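Local coordinates for major exported protein (Pseudomonas aeruginosa, PDB 3HE1) that is a secreted Hcp-family protein that forms a six-chain assembly and probably serves as a tube component and effector of the type VI secretion system, at residues L113-I118 with T134-D139; V143-Y148 with H162-H167. All coordinates share one frame; numbering follows the deposited sequence. Where two conformers were deposited one is given.

Contact 1: L113-I118 with T134-D139; sequences LTKVEI and TTVLED
Val116 and Leu137 form a reciprocally bonded backbone pair, Val116 N reaching Leu137 O at 3.1 Å; the return bond is modelled doubtfully short. Ile118 and Thr135 form the next hydrogen-bonded pair, with Thr135 N giving a nearly straight bond to Ile118 O (2.8 Å, 173°). In the non-hydrogen-bonded pair between them, Glu117 and Val136 lie side by side and point the same way. Val136 CG2 comes 3.5 Å from Glu117 CG and also touches OE1 of that carboxylate. With its CG anti to the backbone N (chi1 162°), the Glu117 chain runs out alongside this methyl to Lys115, whose NZ forms a salt bridge to Glu117 OE1 (3.2 Å). On the reverse face, Val116 CB meets Leu137 CB at 3.9 Å, and the Thr135 hydroxyl is hydrogen-bonded to Trp120. Where both strands turn a corner, Asp139 N still bonds to Thr114 O (3.2 Å), and Arg171 forms salt bridges to the carboxylates of Glu138 and Asp139. The pairing belongs to a beta hairpin of strands 112-123 and 129-137. Strand 27-33 lies beyond the first, where Thr114 and Lys115 form a classic beta bulge opposite Thr32; strand 172-177 flanks the second, and Phe168 packs on Leu113, Val116 and Leu137.

Contact 2: V143-Y148 with H162-H167; sequences VDIKDY and HLEDVH
Tyr148 OH donates to Asp165 OD1 (2.7 Å), meeting the carboxylate on its syn side, 21° out of plane; Asp165 OD1 is also hydrogen-bonded to Thr93. The ring gets there because chi1 of 58° places CG between the backbone N and carbonyl carbon, folding it back over strand 162-167. On the other face of the sheet Asp147 OD1 and Glu164 OE1 approach to 2.6 Å, their carboxylates nearly coplanar. Glu164 OE2 forms a salt bridge to Lys94 and a hydrogen bond to Ser100. The backbones run antiparallel, with Lys146 and Asp165 as a reciprocally bonded pair (Lys146 N to Asp165 O 3.1 Å, Asp165 N to Lys146 O 3.0 Å). In the antiparallel beta barrel of the Hcp family, the strand of residues 144-148 also pairs antiparallel with a strand of the second subunit, carrying the sheet across the interface. His162 adds a hydrogen bond to Tyr132 of that subunit. Leu163 CB sits over one face of the Tyr148 ring, a CH-pi contact 3.9 Å from the centroid, while Leu163 CD1 touches Tyr148 CE1. Farther along, Ile145 and Val166 lie side by side, CD1 of Ile145 reaching CG2 of Val166 at 3.6 Å, and Leu103, Leu104 and Leu107 of helix 100-109 cover Ile145.

From the N terminus, strands 27-33, 61-71 and 86-95 and helix 100-109 come before either contact. Strand 112-123 then runs out and strand 129-137 returns beside it, so contact 1 closes a hairpin with 15 residues between its segments. The chain turns a corner at Glu138 and Asp139 and enters strand 140-149, which itself pairs with strand 112-123. Contact 2 closes next, across a 13-residue connection, partly unmodelled, that leads back into strand 162-169. The two therefore follow in series, neither nested nor crossed, with centres about 18 Å apart on opposite sides of the chain's centre. Contact 1 ties the hairpin together; contact 2 joins strand 140-149 to the neighbour of strand 86-95.

Contact 1: L113-I118 with T134-D139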
ATOM      1  N   LEU A 113     -32.576   9.838 -13.574  1.00 44.52           N
ATOM      2  CA  LEU A 113     -32.079  11.203 -13.469  1.00 46.49           C
ATOM      3  C   LEU A 113     -32.092  11.887 -14.830  1.00 51.52           C
ATOM      4  O   LEU A 113     -31.250  11.577 -15.679  1.00 41.73           O
ATOM      5  CB  LEU A 113     -30.636  11.171 -12.973  1.00 30.76           C
ATOM      6  CG  LEU A 113     -30.418  11.560 -11.535  1.00 27.38           C
ATOM      7  CD1 LEU A 113     -31.706  11.269 -10.763  1.00 23.12           C
ATOM      8  CD2 LEU A 113     -29.199  10.808 -10.997  1.00 20.23           C
ATOM      9  N   THR A 114     -33.010  12.826 -15.053  1.00 40.35           N
ATOM     10  CA  THR A 114     -33.063  13.499 -16.365  1.00 62.42           C
ATOM     11  C   THR A 114     -31.734  14.128 -16.806  1.00 36.65           C
ATOM     12  O   THR A 114     -31.338  14.009 -17.970  1.00 28.59           O
ATOM     13  CB  THR A 114     -34.172  14.564 -16.457  1.00 33.30           C
ATOM     14  OG1 THR A 114     -35.428  13.923 -16.709  1.00 72.17           O
ATOM     15  CG2 THR A 114     -33.879  15.513 -17.593  1.00 43.37           C
ATOM     16  N   LYS A 115     -31.052  14.799 -15.879  1.00 67.17           N
ATOM     17  CA  LYS A 115     -29.739  15.367 -16.175  1.00 46.61           C
ATOM     18  C   LYS A 115     -28.835  15.467 -14.952  1.00 46.63           C
ATOM     19  O   LYS A 115     -29.190  16.081 -13.950  1.00 35.85           O
ATOM     20  CB  LYS A 115     -29.859  16.738 -16.849  1.00 26.31           C
ATOM     21  CG  LYS A 115     -28.517  17.343 -17.225  1.00 29.11           C
ATOM     22  CD  LYS A 115     -28.631  18.347 -18.384  1.00 27.95           C
ATOM     23  CE  LYS A 115     -28.829  19.767 -17.888  1.00 42.59           C
ATOM     24  NZ  LYS A 115     -28.449  20.760 -18.936  1.00 57.69           N
ATOM     25  N   VAL A 116     -27.671  14.836 -15.050  1.00 43.59           N
ATOM     26  CA  VAL A 116     -26.572  15.058 -14.127  1.00 30.34           C
ATOM     27  C   VAL A 116     -25.530  15.791 -14.939  1.00 49.27           C
ATOM     28  O   VAL A 116     -25.160  15.335 -16.029  1.00 26.21           O
ATOM     29  CB  VAL A 116     -25.953  13.739 -13.663  1.00 36.55           C
ATOM     30  CG1 VAL A 116     -24.668  14.004 -12.852  1.00 10.90           C
ATOM     31  CG2 VAL A 116     -26.981  12.923 -12.891  1.00 34.34           C
ATOM     32  N   GLU A 117     -25.065  16.925 -14.431  1.00 24.25           N
ATOM     33  CA  GLU A 117     -24.141  17.737 -15.193  1.00 13.92           C
ATOM     34  C   GLU A 117     -23.029  18.219 -14.310  1.00 17.57           C
ATOM     35  O   GLU A 117     -23.276  18.959 -13.362  1.00 19.91           O
ATOM     36  CB  GLU A 117     -24.859  18.929 -15.805  1.00 40.07           C
ATOM     37  CG  GLU A 117     -23.931  20.043 -16.257  1.00 61.43           C
ATOM     38  CD  GLU A 117     -24.612  21.028 -17.202  1.00 93.01           C
ATOM     39  OE1 GLU A 117     -25.401  20.575 -18.063  1.00 95.97           O
ATOM     40  OE2 GLU A 117     -24.357  22.252 -17.085  1.00 50.07           O
ATOM     41  N   ILE A 118     -21.816  17.779 -14.642  1.00 28.47           N
ATOM     42  CA  ILE A 118     -20.593  18.028 -13.887  1.00 25.76           C
ATOM     43  C   ILE A 118     -19.775  19.147 -14.532  1.00 28.02           C
ATOM     44  O   ILE A 118     -19.339  19.045 -15.673  1.00 26.97           O
ATOM     45  CB  ILE A 118     -19.694  16.768 -13.841  1.00 26.42           C
ATOM     46  CG1 ILE A 118     -20.379  15.625 -13.104  1.00 19.20           C
ATOM     47  CG2 ILE A 118     -18.387  17.068 -13.143  1.00 26.52           C
ATOM     48  CD1 ILE A 118     -20.391  15.817 -11.612  1.00 22.17           C
ATOM     49  N   THR A 134     -17.039  20.592 -19.275  1.00 31.10           N
ATOM     50  CA  THR A 134     -18.303  20.016 -18.792  1.00 22.79           C
ATOM     51  C   THR A 134     -18.473  18.547 -19.150  1.00 26.61           C
ATOM     52  O   THR A 134     -18.140  18.109 -20.247  1.00 29.95           O
ATOM     53  CB  THR A 134     -19.519  20.784 -19.291  1.00 20.58           C
ATOM     54  OG1 THR A 134     -19.407  22.153 -18.882  1.00 28.32           O
ATOM     55  CG2 THR A 134     -20.809  20.197 -18.715  1.00 25.22           C
ATOM     56  N   THR A 135     -18.952  17.788 -18.176  1.00 35.05           N
ATOM     57  CA  THR A 135     -19.359  16.408 -18.375  1.00 33.97           C
ATOM     58  C   THR A 135     -20.843  16.362 -18.049  1.00 27.25           C
ATOM     59  O   THR A 135     -21.277  16.920 -17.046  1.00 30.98           O
ATOM     60  CB  THR A 135     -18.630  15.462 -17.414  1.00 25.42           C
ATOM     61  OG1 THR A 135     -17.215  15.569 -17.612  1.00 24.45           O
ATOM     62  CG2 THR A 135     -19.091  14.019 -17.638  1.00 21.15           C
ATOM     63  N   VAL A 136     -21.630  15.709 -18.888  1.00 31.13           N
ATOM     64  CA  VAL A 136     -23.066  15.728 -18.687  1.00 32.23           C
ATOM     65  C   VAL A 136     -23.713  14.384 -18.964  1.00 29.80           C
ATOM     66  O   VAL A 136     -23.524  13.809 -20.043  1.00 32.20           O
ATOM     67  CB  VAL A 136     -23.707  16.772 -19.592  1.00 17.40           C
ATOM     68  CG1 VAL A 136     -25.205  16.583 -19.622  1.00 31.39           C
ATOM     69  CG2 VAL A 136     -23.361  18.166 -19.099  1.00 38.08           C
ATOM     70  N   LEU A 137     -24.481  13.892 -17.996  1.00 17.00           N
ATOM     71  CA  LEU A 137     -25.272  12.685 -18.208  1.00 21.85           C
ATOM     72  C   LEU A 137     -26.711  13.020 -18.560  1.00 29.26           C
ATOM     73  O   LEU A 137     -27.297  13.944 -18.005  1.00 31.06           O
ATOM     74  CB  LEU A 137     -25.254  11.777 -16.989  1.00 26.38           C
ATOM     75  CG  LEU A 137     -23.873  11.568 -16.367  1.00 51.81           C
ATOM     76  CD1 LEU A 137     -23.938  10.470 -15.301  1.00 39.64           C
ATOM     77  CD2 LEU A 137     -22.841  11.240 -17.443  1.00 33.58           C
ATOM     78  N   GLU A 138     -27.254  12.264 -19.513  1.00 30.59           N
ATOM     79  CA  GLU A 138     -28.672  12.291 -19.848  1.00 43.66           C
ATOM     80  C   GLU A 138     -29.284  10.959 -19.411  1.00 47.83           C
ATOM     81  O   GLU A 138     -28.673   9.902 -19.590  1.00 38.80           O
ATOM     82  CB  GLU A 138     -28.885  12.528 -21.360  1.00 21.60           C
ATOM     83  CG  GLU A 138     -28.076  13.707 -21.908  1.00 41.65           C
ATOM     84  CD  GLU A 138     -28.642  14.331 -23.177  1.00 51.74           C
ATOM     85  OE1 GLU A 138     -29.764  13.965 -23.595  1.00 59.57           O
ATOM     86  OE2 GLU A 138     -27.955  15.207 -23.750  1.00 48.15           O
ATOM     87  N   ASP A 139     -30.477  11.024 -18.819  1.00 69.12           N
ATOM     88  CA  ASP A 139     -31.239   9.843 -18.386  1.00 49.37           C
ATOM     89  C   ASP A 139     -30.427   8.847 -17.562  1.00 30.59           C
ATOM     90  O   ASP A 139     -30.460   7.640 -17.797  1.00 31.18           O
ATOM     91  CB  ASP A 139     -31.926   9.162 -19.574  1.00 43.60           C
ATOM     92  CG  ASP A 139     -32.823  10.119 -20.358  1.00 39.35           C
ATOM     93  OD1 ASP A 139     -32.944  11.303 -19.962  1.00 43.58           O
ATOM     94  OD2 ASP A 139     -33.399   9.692 -21.380  1.00 40.88           O
TER

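Contact 2: V143-Y148 with H162-H167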
ATOM      1  N   VAL A 143     -26.590   3.907  -9.315  1.00 35.71           N
ATOM      2  CA  VAL A 143     -26.486   2.465  -9.145  1.00 18.57           C
ATOM      3  C   VAL A 143     -25.920   2.007  -7.803  1.00 30.72           C
ATOM      4  O   VAL A 143     -26.100   0.857  -7.421  1.00 37.98           O
ATOM      5  CB  VAL A 143     -25.738   1.815 -10.313  1.00 33.52           C
ATOM      6  CG1 VAL A 143     -26.669   1.711 -11.514  1.00 33.44           C
ATOM      7  CG2 VAL A 143     -24.510   2.623 -10.668  1.00 30.01           C
ATOM      8  N   ASP A 144     -25.250   2.906  -7.088  1.00 34.03           N
ATOM      9  CA  ASP A 144     -24.801   2.623  -5.730  0.61 32.46           C
ATOM     10  C   ASP A 144     -24.207   3.838  -5.048  1.00 28.58           C
ATOM     11  O   ASP A 144     -23.720   4.767  -5.688  1.00 29.99           O
ATOM     12  CB  ASP A 144     -23.843   1.421  -5.648  0.40 32.24           C
ATOM     13  CG  ASP A 144     -23.068   1.187  -6.924  0.94 29.11           C
ATOM     14  OD1 ASP A 144     -22.886   0.009  -7.287  0.58 39.35           O
ATOM     15  OD2 ASP A 144     -22.638   2.167  -7.564  0.50 27.29           O
ATOM     16  N   ILE A 145     -24.328   3.842  -3.725  1.00 35.09           N
ATOM     17  CA  ILE A 145     -23.764   4.896  -2.886  1.00 31.98           C
ATOM     18  C   ILE A 145     -22.994   4.265  -1.726  1.00 23.84           C
ATOM     19  O   ILE A 145     -23.345   3.199  -1.234  1.00 32.31           O
ATOM     20  CB  ILE A 145     -24.842   5.884  -2.369  1.00 35.62           C
ATOM     21  CG1 ILE A 145     -25.462   6.659  -3.533  1.00 36.58           C
ATOM     22  CG2 ILE A 145     -24.251   6.864  -1.357  1.00 45.11           C
ATOM     23  CD1 ILE A 145     -26.319   7.817  -3.096  1.00 33.52           C
ATOM     24  N   LYS A 146     -21.916   4.921  -1.333  1.00 31.84           N
ATOM     25  CA  LYS A 146     -21.116   4.501  -0.196  1.00 33.99           C
ATOM     26  C   LYS A 146     -20.888   5.719   0.694  1.00 44.37           C
ATOM     27  O   LYS A 146     -20.389   6.756   0.240  1.00 30.39           O
ATOM     28  CB  LYS A 146     -19.770   3.908  -0.653  1.00 40.15           C
ATOM     29  CG  LYS A 146     -18.635   4.058   0.372  1.00 37.30           C
ATOM     30  CD  LYS A 146     -17.444   3.154   0.063  1.00 50.36           C
ATOM     31  CE  LYS A 146     -16.325   3.327   1.095  1.00 67.97           C
ATOM     32  NZ  LYS A 146     -15.419   2.138   1.207  1.00 52.70           N
ATOM     33  N   ASP A 147     -21.297   5.603   1.953  1.00 42.38           N
ATOM     34  CA  ASP A 147     -21.011   6.627   2.942  1.00 32.09           C
ATOM     35  C   ASP A 147     -19.838   6.166   3.791  1.00 26.33           C
ATOM     36  O   ASP A 147     -19.828   5.034   4.263  1.00 29.06           O
ATOM     37  CB  ASP A 147     -22.238   6.879   3.806  1.00 21.55           C
ATOM     38  CG  ASP A 147     -23.276   7.731   3.106  1.00 37.91           C
ATOM     39  OD1 ASP A 147     -22.930   8.422   2.118  1.00 29.96           O
ATOM     40  OD2 ASP A 147     -24.440   7.718   3.555  1.00 44.45           O
ATOM     41  N   TYR A 148     -18.847   7.032   3.979  1.00 18.13           N
ATOM     42  CA  TYR A 148     -17.675   6.679   4.777  1.00 22.81           C
ATOM     43  C   TYR A 148     -17.013   7.908   5.400  1.00 18.70           C
ATOM     44  O   TYR A 148     -17.113   9.000   4.848  1.00 29.45           O
ATOM     45  CB  TYR A 148     -16.676   5.881   3.928  1.00 33.58           C
ATOM     46  CG  TYR A 148     -16.184   6.591   2.687  1.00 43.53           C
ATOM     47  CD1 TYR A 148     -14.869   7.020   2.598  1.00 56.68           C
ATOM     48  CD2 TYR A 148     -17.028   6.828   1.601  1.00 43.14           C
ATOM     49  CE1 TYR A 148     -14.398   7.671   1.475  1.00 37.02           C
ATOM     50  CE2 TYR A 148     -16.563   7.491   0.461  1.00 27.98           C
ATOM     51  CZ  TYR A 148     -15.238   7.904   0.410  1.00 33.30           C
ATOM     52  OH  TYR A 148     -14.726   8.552  -0.692  1.00 20.22           O
ATOM     53  N   HIS A 162     -16.484  13.843   6.359  1.00 29.02           N
ATOM     54  CA  HIS A 162     -17.690  13.079   6.080  1.00 31.30           C
ATOM     55  C   HIS A 162     -17.888  12.982   4.567  1.00 28.41           C
ATOM     56  O   HIS A 162     -18.135  13.990   3.890  1.00 36.04           O
ATOM     57  CB  HIS A 162     -18.912  13.698   6.776  1.00 30.35           C
ATOM     58  CG  HIS A 162     -18.706  13.993   8.236  1.00 39.74           C
ATOM     59  ND1 HIS A 162     -19.466  14.917   8.924  1.00 24.14           N
ATOM     60  CD2 HIS A 162     -17.823  13.491   9.132  1.00 35.43           C
ATOM     61  CE1 HIS A 162     -19.062  14.968  10.180  1.00 43.76           C
ATOM     62  NE2 HIS A 162     -18.065  14.114  10.333  1.00 41.41           N
ATOM     63  N   LEU A 163     -17.766  11.765   4.044  1.00 16.74           N
ATOM     64  CA  LEU A 163     -17.693  11.550   2.598  1.00 42.45           C
ATOM     65  C   LEU A 163     -18.778  10.646   2.025  1.00 36.52           C
ATOM     66  O   LEU A 163     -19.512   9.986   2.753  1.00 56.83           O
ATOM     67  CB  LEU A 163     -16.323  10.998   2.206  1.00 42.62           C
ATOM     68  CG  LEU A 163     -15.133  11.948   2.301  1.00 38.53           C
ATOM     69  CD1 LEU A 163     -13.916  11.271   1.715  1.00 28.80           C
ATOM     70  CD2 LEU A 163     -15.440  13.244   1.570  1.00 29.21           C
ATOM     71  N   GLU A 164     -18.852  10.609   0.702  1.00 30.76           N
ATOM     72  CA  GLU A 164     -19.946   9.935   0.040  1.00 34.29           C
ATOM     73  C   GLU A 164     -19.700   9.872  -1.464  1.00 37.19           C
ATOM     74  O   GLU A 164     -19.692  10.894  -2.152  1.00 34.87           O
ATOM     75  CB  GLU A 164     -21.235  10.677   0.365  1.00 28.96           C
ATOM     76  CG  GLU A 164     -22.442  10.276  -0.440  1.00 45.69           C
ATOM     77  CD  GLU A 164     -23.713  10.923   0.099  1.00 58.89           C
ATOM     78  OE1 GLU A 164     -24.294  10.365   1.065  1.00 34.79           O
ATOM     79  OE2 GLU A 164     -24.121  11.987  -0.440  1.00 22.62           O
ATOM     80  N   ASP A 165     -19.473   8.660  -1.958  1.00 23.39           N
ATOM     81  CA  ASP A 165     -19.297   8.413  -3.382  1.00 33.69           C
ATOM     82  C   ASP A 165     -20.609   7.983  -3.999  1.00 26.13           C
ATOM     83  O   ASP A 165     -21.292   7.123  -3.453  1.00 22.46           O
ATOM     84  CB  ASP A 165     -18.301   7.275  -3.614  1.00 32.23           C
ATOM     85  CG  ASP A 165     -16.971   7.506  -2.938  1.00 16.65           C
ATOM     86  OD1 ASP A 165     -16.613   8.673  -2.667  1.00 26.09           O
ATOM     87  OD2 ASP A 165     -16.274   6.503  -2.696  1.00 25.51           O
ATOM     88  N   VAL A 166     -20.939   8.538  -5.160  1.00 26.47           N
ATOM     89  CA  VAL A 166     -22.147   8.126  -5.872  1.00 25.08           C
ATOM     90  C   VAL A 166     -21.864   7.697  -7.310  1.00 32.04           C
ATOM     91  O   VAL A 166     -21.093   8.347  -8.008  1.00 26.16           O
ATOM     92  CB  VAL A 166     -23.201   9.240  -5.870  1.00 38.43           C
ATOM     93  CG1 VAL A 166     -24.450   8.788  -6.614  1.00 25.46           C
ATOM     94  CG2 VAL A 166     -23.532   9.640  -4.437  1.00 40.71           C
ATOM     95  N   HIS A 167     -22.498   6.604  -7.738  1.00 30.83           N
ATOM     96  CA  HIS A 167     -22.299   6.045  -9.078  1.00 35.98           C
ATOM     97  C   HIS A 167     -23.537   6.125  -9.948  1.00 44.76           C
ATOM     98  O   HIS A 167     -24.621   5.710  -9.541  1.00 43.47           O
ATOM     99  CB  HIS A 167     -21.904   4.583  -8.994  1.00 25.10           C
ATOM    100  CG  HIS A 167     -20.790   4.319  -8.056  1.00 19.78           C
ATOM    101  ND1 HIS A 167     -19.775   3.435  -8.335  1.00 38.48           N
ATOM    102  CD2 HIS A 167     -20.517   4.830  -6.825  1.00 33.39           C
ATOM    103  CE1 HIS A 167     -18.931   3.397  -7.319  1.00 56.23           C
ATOM    104  NE2 HIS A 167     -19.360   4.242  -6.393  1.00 50.95           N
TER